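Local coordinates for putative DsbA oxidoreductase SCO1869 (PDB 3GL5), which is of unconfirmed function but probably acts as an oxidoreductase of the DsbA-like thioredoxin family, at residues C13-V18 with G80-A85; F30-G35 with Q210-R215; R105-A110 with G114-L119. All coordinates share one frame; numbering follows the deposited sequence.

In the fold
From the N terminus, strand 3-9 leads into the CPWC turn at the start of helix 14-28. Interaction 1 closes a loop of some sixty residues by bringing helix 69-85, in the long insertion between strands 36-42 and 186-189, back against this helix start. Before that loop is complete the chain has passed residues 30-35, where interaction 2 opens; its partner comes only with helix 201-213, so interactions 1 and 2 cross. Interaction 3 closes a three-residue loop between helices 101-111 and 116-128, follows interaction 1 and falls within the span of interaction 2. Interaction 2 thus joins elements of the thioredoxin part, interaction 3 lies within the helical insertion, and interaction 1 ties the two together.

Interaction 1: residues C13-V18 with G80-A85; sequences CPWCYV and GAQAAA
Gln-82, in the conformer described, one of two deposited, is held at both ends of its amide, OE1 by Arg-22 NH2 and NE2 by Asn-78 OD1 one helical turn back, and there abuts the indole of Trp-15. The contact is made from within the CPWC motif of the thioredoxin fold and the helix turn that follows it; Cys-13 occupies the N-cap position of helix 14-28, and its SG is bonded to Cys-16 SG at 2.2 Å. Trp-15, between the two cysteines, reaches out from this turn: CG stands anti to the carbonyl carbon (chi1 -67°), and the six-membered ring points its outer rim at helix 69-85. There CH2 lies 3.6 Å from Gln-82 NE2, with the amide carbon CD in the ring plane and the amide turned 65° against the indole. An extended, polar-tipped glutamine suits this spot, since it gives the ring rim a flat neighbour while its own polar atoms find partners. The indole nitrogen NE1 bonds to Ala-235 O of the second subunit, whose Cys-229 and Cys-234 pack on Cys-13 and Pro-14. The helix segments run nearly parallel, at 20°, their axes 10.3 Å apart. Small Ala-83 lets both branches of Val-18 reach its helix: CG1 faces Gln-82 O, and Val-18 CG2 rests 4.2 Å from both Ala-83 CA and CB.

Interaction 2: residues F30-G35 with Q210-R215; sequences FPHRDG and QAWGER
An aromatic cluster of Phe-30, His-32 and Trp-212 fastens the turn between helix 14-28 and strand 36-42 to the last turn of helix 201-213. The type I turn from Phe-30 to Arg-33 sends two rings toward the indole, which reaches them because CG of Trp-212 is anti to its own backbone N (chi1 -172°). His-32 lies flat over one face in an offset stack, its ring centroid 3.9 Å from that of the five-membered ring and the planes 10° apart. Its CB sits 3.5 Å from the centroid of the six-membered ring, a CH-pi contact almost along the normal. Phe-30 instead comes edge-on, its plane at 76° to the indole, with CZ 3.7 Å from Trp-212 CB. Gly-35 suits its place because a beta carbon there would lie about 2.8 Å from Trp-212 CH2; its O meets the rim in plane, 3.8 Å from CZ3. Arg-215 folds back over the opposite face: its NE gives a 3.1 Å bond to Trp-212 O, and NH2 lies above the rim of the ring. Replacing Trp-212 by an alanine would probably leave His-32 without its stacking partner and take the indole face from the edge of Phe-30. Met-3 also touches the Trp-212 side chain. The cluster thus ties the loop of the beta-alpha-beta unit to the helix after the last strands of the thioredoxin fold.

Interaction 3: residues R105-A110 with G114-L119; sequences RLLHLA and GRHEAL
Leu-119 fits its isobutyl end against helix 101-111, forming the apolar centre of a junction of two successive helices joined by a short loop in the helical insertion of this DsbA-like fold. Its CD2 packs 3.6 Å from Ala-110 CB and close to Leu-106 CB, and also lies on the backbone, 3.2 Å from Leu-106 O. The alanine suits the close approach, since its lone methyl lets a leucine settle onto the helix surface. Leu-119 CG is anti to the backbone N (chi1 -175°), which carries the branch toward helix 101-111, while Leu-107 slants over it and brings CD2 to 4.0 Å from Leu-119 CG. Leu-106 and Leu-107 both continue this packing onto Phe-123. Farther out, the His-116 imidazole turns a face to Leu-107 O, which stands 3.9 Å above the ring centre, and its NE2 lies near Leu-107 CB. At the polar edge, Gly-114 takes a positive phi of 57°, a conformation that favours glycine, and reverses the chain after the helix. This is consistent with the six-to-one bond of a Schellman-type ending: Arg-115 N, at the N-cap of helix 116-128, donates to Ala-110 O at 2.8 Å, tilted 30° from the carbonyl plane.

Interaction 1: residues C13-V18 with G80-A85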
loop_
_atom_site.group_PDB
_atom_site.type_symbol
_atom_site.label_atom_id
_atom_site.label_comp_id
_atom_site.label_asym_id
_atom_site.label_seq_id
_atom_site.Cartn_x
_atom_site.Cartn_y
_atom_site.Cartn_z
ATOM N N CYS A 13 -17.549 -12.447 -9.300
ATOM C CA CYS A 13 -17.052 -13.706 -8.760
ATOM C C CYS A 13 -17.799 -13.947 -7.431
ATOM O O CYS A 13 -17.490 -13.317 -6.431
ATOM C CB CYS A 13 -15.554 -13.560 -8.567
ATOM S SG CYS A 13 -14.725 -14.729 -7.559
ATOM N N PRO A 14 -18.818 -14.809 -7.441
ATOM C CA PRO A 14 -19.630 -15.026 -6.223
ATOM C C PRO A 14 -18.800 -15.487 -5.030
ATOM O O PRO A 14 -19.071 -15.046 -3.936
ATOM C CB PRO A 14 -20.631 -16.123 -6.633
ATOM C CG PRO A 14 -20.645 -16.146 -8.131
ATOM C CD PRO A 14 -19.345 -15.525 -8.629
ATOM N N TRP A 15 -17.811 -16.366 -5.234
ATOM C CA TRP A 15 -16.897 -16.820 -4.170
ATOM C C TRP A 15 -15.930 -15.777 -3.648
ATOM O O TRP A 15 -15.392 -15.955 -2.568
ATOM C CB TRP A 15 -16.080 -18.032 -4.635
ATOM C CG TRP A 15 -16.989 -19.250 -4.849
ATOM C CD1 TRP A 15 -17.308 -19.874 -6.038
ATOM C CD2 TRP A 15 -17.735 -19.909 -3.835
ATOM N NE1 TRP A 15 -18.208 -20.908 -5.804
ATOM C CE2 TRP A 15 -18.478 -20.945 -4.458
ATOM C CE3 TRP A 15 -17.829 -19.737 -2.451
ATOM C CZ2 TRP A 15 -19.302 -21.818 -3.732
ATOM C CZ3 TRP A 15 -18.672 -20.600 -1.722
ATOM C CH2 TRP A 15 -19.391 -21.627 -2.373
ATOM N N CYS A 16 -15.641 -14.744 -4.445
ATOM C CA CYS A 16 -14.850 -13.599 -3.982
ATOM C C CYS A 16 -15.663 -12.832 -2.928
ATOM O O CYS A 16 -15.145 -12.500 -1.855
ATOM C CB CYS A 16 -14.502 -12.692 -5.165
ATOM S SG CYS A 16 -13.429 -13.460 -6.369
ATOM N N TYR A 17 -16.939 -12.586 -3.242
ATOM C CA TYR A 17 -17.907 -11.938 -2.348
ATOM C C TYR A 17 -18.143 -12.712 -1.049
ATOM O O TYR A 17 -18.085 -12.126 0.030
ATOM C CB TYR A 17 -19.214 -11.774 -3.094
ATOM C CG TYR A 17 -20.385 -11.090 -2.374
ATOM C CD1 TYR A 17 -20.254 -9.852 -1.697
ATOM C CD2 TYR A 17 -21.635 -11.643 -2.460
ATOM C CE1 TYR A 17 -21.406 -9.229 -1.072
ATOM C CE2 TYR A 17 -22.758 -11.044 -1.892
ATOM C CZ TYR A 17 -22.653 -9.862 -1.205
ATOM O OH TYR A 17 -23.833 -9.368 -0.713
ATOM N N VAL A 18 -18.396 -14.022 -1.155
ATOM C CA VAL A 18 -18.541 -14.886 0.023
ATOM C C VAL A 18 -17.199 -15.034 0.774
ATOM O O VAL A 18 -17.165 -14.903 2.011
ATOM C CB VAL A 18 -19.195 -16.296 -0.315
ATOM C CG1 VAL A 18 -19.442 -17.109 0.928
ATOM C CG2 VAL A 18 -20.544 -16.097 -1.008
ATOM N N GLY A 80 -26.564 -18.667 -2.554
ATOM C CA GLY A 80 -27.459 -17.849 -1.745
ATOM C C GLY A 80 -27.501 -18.281 -0.286
ATOM O O GLY A 80 -27.502 -17.447 0.616
ATOM N N ALA A 81 -27.523 -19.578 -0.043
ATOM C CA ALA A 81 -27.475 -20.067 1.338
ATOM C C ALA A 81 -26.163 -19.692 2.049
ATOM O O ALA A 81 -26.175 -19.274 3.237
ATOM C CB ALA A 81 -27.698 -21.631 1.383
ATOM N N GLN A 82 -25.037 -19.845 1.357
ATOM C CA GLN A 82 -23.747 -19.627 1.995
ATOM C C GLN A 82 -23.494 -18.126 2.201
ATOM O O GLN A 82 -22.883 -17.726 3.201
ATOM C CB GLN A 82 -22.617 -20.293 1.198
ATOM C CG GLN A 82 -22.778 -21.816 1.017
ATOM C CD GLN A 82 -21.481 -22.504 0.627
ATOM O OE1 GLN A 82 -20.413 -22.160 1.117
ATOM N NE2 GLN A 82 -21.573 -23.485 -0.249
ATOM N N ALA A 83 -23.969 -17.310 1.257
ATOM C CA ALA A 83 -23.969 -15.852 1.415
ATOM C C ALA A 83 -24.813 -15.489 2.638
ATOM O O ALA A 83 -24.317 -14.757 3.491
ATOM C CB ALA A 83 -24.509 -15.139 0.136
ATOM N N ALA A 84 -26.046 -16.022 2.769
ATOM C CA ALA A 84 -26.877 -15.650 3.933
ATOM C C ALA A 84 -26.139 -15.937 5.240
ATOM O O ALA A 84 -26.153 -15.136 6.178
ATOM C CB ALA A 84 -28.225 -16.348 3.923
ATOM N N ALA A 85 -25.467 -17.076 5.272
ATOM C CA ALA A 85 -24.791 -17.530 6.469
ATOM C C ALA A 85 -23.628 -16.606 6.896
ATOM O O ALA A 85 -23.222 -16.667 8.046
ATOM C CB ALA A 85 -24.294 -18.986 6.296
#

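Interaction 2: residues F30-G35 with Q210-R215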
loop_
_atom_site.group_PDB
_atom_site.type_symbol
_atom_site.label_atom_id
_atom_site.label_comp_id
_atom_site.label_asym_id
_atom_site.label_seq_id
_atom_site.Cartn_x
_atom_site.Cartn_y
_atom_site.Cartn_z
ATOM N N PHE A 30 -8.820 -13.608 14.947
ATOM C CA PHE A 30 -7.361 -13.864 14.996
ATOM C C PHE A 30 -6.691 -13.048 16.138
ATOM O O PHE A 30 -6.968 -11.861 16.246
ATOM C CB PHE A 30 -6.736 -13.504 13.638
ATOM C CG PHE A 30 -5.254 -13.733 13.554
ATOM C CD1 PHE A 30 -4.706 -14.991 13.833
ATOM C CD2 PHE A 30 -4.417 -12.704 13.156
ATOM C CE1 PHE A 30 -3.334 -15.197 13.741
ATOM C CE2 PHE A 30 -3.064 -12.882 13.053
ATOM C CZ PHE A 30 -2.505 -14.146 13.346
ATOM N N PRO A 31 -5.821 -13.693 16.980
ATOM C CA PRO A 31 -5.164 -13.043 18.118
ATOM C C PRO A 31 -4.238 -11.896 17.734
ATOM O O PRO A 31 -3.961 -11.067 18.569
ATOM C CB PRO A 31 -4.342 -14.171 18.762
ATOM C CG PRO A 31 -5.029 -15.377 18.427
ATOM C CD PRO A 31 -5.507 -15.138 16.982
ATOM N N HIS A 32 -3.778 -11.817 16.490
ATOM C CA HIS A 32 -2.946 -10.672 16.114
ATOM C C HIS A 32 -3.531 -9.870 15.000
ATOM O O HIS A 32 -2.794 -9.374 14.156
ATOM C CB HIS A 32 -1.560 -11.127 15.714
ATOM C CG HIS A 32 -0.854 -11.861 16.801
ATOM N ND1 HIS A 32 -0.238 -11.216 17.850
ATOM C CD2 HIS A 32 -0.702 -13.188 17.027
ATOM C CE1 HIS A 32 0.288 -12.116 18.663
ATOM N NE2 HIS A 32 0.029 -13.319 18.180
ATOM N N ARG A 33 -4.852 -9.719 15.004
ATOM C CA ARG A 33 -5.532 -8.933 13.988
ATOM C C ARG A 33 -5.048 -7.493 13.959
ATOM O O ARG A 33 -5.111 -6.845 12.919
ATOM C CB ARG A 33 -7.026 -8.918 14.230
ATOM C CG ARG A 33 -7.746 -7.923 13.333
ATOM C CD ARG A 33 -9.208 -7.806 13.717
ATOM N NE ARG A 33 -9.360 -7.434 15.128
ATOM C CZ ARG A 33 -10.469 -6.898 15.626
ATOM N NH1 ARG A 33 -11.516 -6.678 14.832
ATOM N NH2 ARG A 33 -10.526 -6.568 16.904
ATOM N N ASP A 34 -4.596 -6.995 15.109
ATOM C CA ASP A 34 -4.103 -5.608 15.217
ATOM C C ASP A 34 -2.841 -5.391 14.372
ATOM O O ASP A 34 -2.587 -4.289 13.890
ATOM C CB ASP A 34 -3.883 -5.187 16.685
ATOM C CG ASP A 34 -2.967 -6.136 17.462
ATOM O OD1 ASP A 34 -3.001 -7.396 17.281
ATOM O OD2 ASP A 34 -2.211 -5.617 18.311
ATOM N N GLY A 35 -2.074 -6.456 14.162
ATOM C CA GLY A 35 -0.886 -6.378 13.319
ATOM C C GLY A 35 -1.071 -6.773 11.856
ATOM O O GLY A 35 -0.095 -6.938 11.156
ATOM N N GLN A 210 -0.398 -19.678 11.108
ATOM C CA GLN A 210 0.791 -20.289 10.563
ATOM C C GLN A 210 1.681 -19.222 9.952
ATOM O O GLN A 210 2.875 -19.175 10.221
ATOM C CB GLN A 210 0.385 -21.312 9.502
ATOM C CG GLN A 210 1.368 -22.428 9.324
ATOM C CD GLN A 210 0.901 -23.420 8.291
ATOM O OE1 GLN A 210 -0.289 -23.503 7.991
ATOM N NE2 GLN A 210 1.835 -24.174 7.736
ATOM N N ALA A 211 1.076 -18.356 9.148
ATOM C CA ALA A 211 1.780 -17.276 8.455
ATOM C C ALA A 211 2.420 -16.375 9.489
ATOM O O ALA A 211 3.625 -16.114 9.419
ATOM C CB ALA A 211 0.833 -16.474 7.578
ATOM N N TRP A 212 1.622 -15.932 10.461
ATOM C CA TRP A 212 2.154 -15.149 11.578
ATOM C C TRP A 212 3.246 -15.918 12.308
ATOM O O TRP A 212 4.342 -15.408 12.524
ATOM C CB TRP A 212 1.048 -14.823 12.560
ATOM C CG TRP A 212 1.460 -13.868 13.617
ATOM C CD1 TRP A 212 1.972 -14.175 14.865
ATOM C CD2 TRP A 212 1.378 -12.441 13.552
ATOM N NE1 TRP A 212 2.217 -13.015 15.560
ATOM C CE2 TRP A 212 1.860 -11.938 14.783
ATOM C CE3 TRP A 212 0.943 -11.536 12.571
ATOM C CZ2 TRP A 212 1.923 -10.564 15.061
ATOM C CZ3 TRP A 212 1.001 -10.168 12.843
ATOM C CH2 TRP A 212 1.493 -9.696 14.080
ATOM N N GLY A 213 2.950 -17.163 12.659
ATOM C CA GLY A 213 3.832 -17.906 13.539
ATOM C C GLY A 213 5.205 -18.097 12.940
ATOM O O GLY A 213 6.203 -18.111 13.647
ATOM N N GLU A 214 5.258 -18.224 11.622
ATOM C CA GLU A 214 6.484 -18.620 10.955
ATOM C C GLU A 214 7.353 -17.512 10.368
ATOM O O GLU A 214 8.364 -17.810 9.742
ATOM C CB GLU A 214 6.184 -19.696 9.908
ATOM C CG GLU A 214 5.752 -21.016 10.555
ATOM C CD GLU A 214 4.820 -21.833 9.671
ATOM O OE1 GLU A 214 4.531 -21.367 8.542
ATOM O OE2 GLU A 214 4.388 -22.942 10.100
ATOM N N ARG A 215 6.974 -16.245 10.550
ATOM C CA ARG A 215 7.850 -15.155 10.133
ATOM C C ARG A 215 9.090 -15.189 11.011
ATOM O O ARG A 215 8.991 -15.077 12.231
ATOM C CB ARG A 215 7.182 -13.784 10.282
ATOM C CG ARG A 215 5.704 -13.749 9.961
ATOM C CD ARG A 215 5.058 -12.531 10.569
ATOM N NE ARG A 215 5.293 -12.484 12.011
ATOM C CZ ARG A 215 5.509 -11.363 12.695
ATOM N NH1 ARG A 215 5.549 -10.198 12.059
ATOM N NH2 ARG A 215 5.717 -11.413 14.001
#

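Interaction 3: residues R105-A110 with G114-L119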
loop_
_atom_site.group_PDB
_atom_site.type_symbol
_atom_site.label_atom_id
_atom_site.label_comp_id
_atom_site.label_asym_id
_atom_site.label_seq_id
_atom_site.Cartn_x
_atom_site.Cartn_y
_atom_site.Cartn_z
ATOM N N ARG A 105 -10.685 -0.111 -12.443
ATOM C CA ARG A 105 -10.029 1.207 -12.541
ATOM C C ARG A 105 -10.561 2.152 -11.469
ATOM O O ARG A 105 -9.773 2.830 -10.774
ATOM C CB ARG A 105 -10.194 1.814 -13.939
ATOM C CG ARG A 105 -9.514 0.952 -15.018
ATOM C CD ARG A 105 -9.326 1.689 -16.329
ATOM N NE ARG A 105 -10.603 2.133 -16.925
ATOM C CZ ARG A 105 -11.024 3.403 -16.976
ATOM N NH1 ARG A 105 -10.311 4.405 -16.454
ATOM N NH2 ARG A 105 -12.165 3.682 -17.561
ATOM N N LEU A 106 -11.881 2.127 -11.281
ATOM C CA LEU A 106 -12.522 2.915 -10.223
ATOM C C LEU A 106 -12.172 2.435 -8.832
ATOM O O LEU A 106 -12.107 3.257 -7.916
ATOM C CB LEU A 106 -14.040 2.969 -10.382
ATOM C CG LEU A 106 -14.601 3.849 -11.499
ATOM C CD1 LEU A 106 -16.121 3.656 -11.443
ATOM C CD2 LEU A 106 -14.232 5.349 -11.366
ATOM N N LEU A 107 -11.940 1.118 -8.652
ATOM C CA LEU A 107 -11.458 0.638 -7.360
ATOM C C LEU A 107 -10.080 1.243 -7.028
ATOM O O LEU A 107 -9.771 1.472 -5.862
ATOM C CB LEU A 107 -11.426 -0.888 -7.276
ATOM C CG LEU A 107 -12.825 -1.529 -7.181
ATOM C CD1 LEU A 107 -12.782 -3.028 -7.536
ATOM C CD2 LEU A 107 -13.420 -1.364 -5.759
ATOM N N HIS A 108 -9.258 1.444 -8.048
ATOM C CA HIS A 108 -7.962 2.072 -7.864
ATOM C C HIS A 108 -8.077 3.566 -7.575
ATOM O O HIS A 108 -7.390 4.050 -6.716
ATOM C CB HIS A 108 -7.007 1.758 -9.031
ATOM C CG HIS A 108 -6.377 0.409 -8.905
ATOM N ND1 HIS A 108 -5.125 0.217 -8.366
ATOM C CD2 HIS A 108 -6.869 -0.829 -9.161
ATOM C CE1 HIS A 108 -4.849 -1.077 -8.338
ATOM N NE2 HIS A 108 -5.893 -1.732 -8.820
ATOM N N LEU A 109 -8.956 4.283 -8.247
ATOM C CA LEU A 109 -9.370 5.619 -7.745
ATOM C C LEU A 109 -9.687 5.613 -6.241
ATOM O O LEU A 109 -9.048 6.334 -5.446
ATOM C CB LEU A 109 -10.549 6.179 -8.544
ATOM C CG LEU A 109 -11.182 7.485 -8.023
ATOM C CD1 LEU A 109 -10.127 8.600 -7.776
ATOM C CD2 LEU A 109 -12.224 7.968 -9.004
ATOM N N ALA A 110 -10.635 4.765 -5.840
ATOM C CA ALA A 110 -10.919 4.529 -4.414
ATOM C C ALA A 110 -9.693 4.184 -3.549
ATOM O O ALA A 110 -9.570 4.675 -2.435
ATOM C CB ALA A 110 -12.013 3.422 -4.247
ATOM N N GLY A 114 -8.356 6.427 -0.167
ATOM C CA GLY A 114 -8.551 5.687 1.084
ATOM C C GLY A 114 -9.925 5.041 1.262
ATOM O O GLY A 114 -10.317 4.703 2.398
ATOM N N ARG A 115 -10.664 4.875 0.166
ATOM C CA ARG A 115 -12.038 4.359 0.227
ATOM C C ARG A 115 -12.154 2.993 -0.440
ATOM O O ARG A 115 -13.233 2.611 -0.878
ATOM C CB ARG A 115 -13.035 5.360 -0.393
ATOM C CG ARG A 115 -12.981 6.803 0.207
ATOM C CD ARG A 115 -14.173 7.226 1.115
ATOM N NE ARG A 115 -14.498 8.659 0.908
ATOM C CZ ARG A 115 -15.077 9.504 1.783
ATOM N NH1 ARG A 115 -15.443 9.117 3.006
ATOM N NH2 ARG A 115 -15.289 10.772 1.429
ATOM N N HIS A 116 -11.048 2.256 -0.511
ATOM C CA HIS A 116 -11.020 1.033 -1.296
ATOM C C HIS A 116 -12.118 0.023 -0.843
ATOM O O HIS A 116 -12.927 -0.422 -1.671
ATOM C CB HIS A 116 -9.633 0.394 -1.302
ATOM C CG HIS A 116 -9.429 -0.602 -2.410
ATOM N ND1 HIS A 116 -8.178 -1.005 -2.831
ATOM C CD2 HIS A 116 -10.321 -1.302 -3.160
ATOM C CE1 HIS A 116 -8.306 -1.876 -3.820
ATOM N NE2 HIS A 116 -9.595 -2.090 -4.026
ATOM N N GLU A 117 -12.177 -0.259 0.459
ATOM C CA GLU A 117 -13.098 -1.262 0.954
ATOM C C GLU A 117 -14.576 -0.864 0.827
ATOM O O GLU A 117 -15.426 -1.710 0.493
ATOM C CB GLU A 117 -12.730 -1.742 2.358
ATOM C CG GLU A 117 -13.289 -3.143 2.565
ATOM C CD GLU A 117 -12.622 -3.911 3.679
ATOM O OE1 GLU A 117 -11.437 -3.616 4.000
ATOM O OE2 GLU A 117 -13.290 -4.826 4.221
ATOM N N ALA A 118 -14.852 0.436 1.010
ATOM C CA ALA A 118 -16.190 0.995 0.782
ATOM C C ALA A 118 -16.652 0.846 -0.662
ATOM O O ALA A 118 -17.804 0.500 -0.916
ATOM C CB ALA A 118 -16.285 2.474 1.251
ATOM N N LEU A 119 -15.793 1.083 -1.637
ATOM C CA LEU A 119 -16.252 0.947 -3.024
ATOM C C LEU A 119 -16.316 -0.545 -3.436
ATOM O O LEU A 119 -17.203 -0.964 -4.213
ATOM C CB LEU A 119 -15.377 1.744 -4.002
ATOM C CG LEU A 119 -15.830 1.787 -5.466
ATOM C CD1 LEU A 119 -17.241 2.373 -5.596
ATOM C CD2 LEU A 119 -14.787 2.507 -6.374
#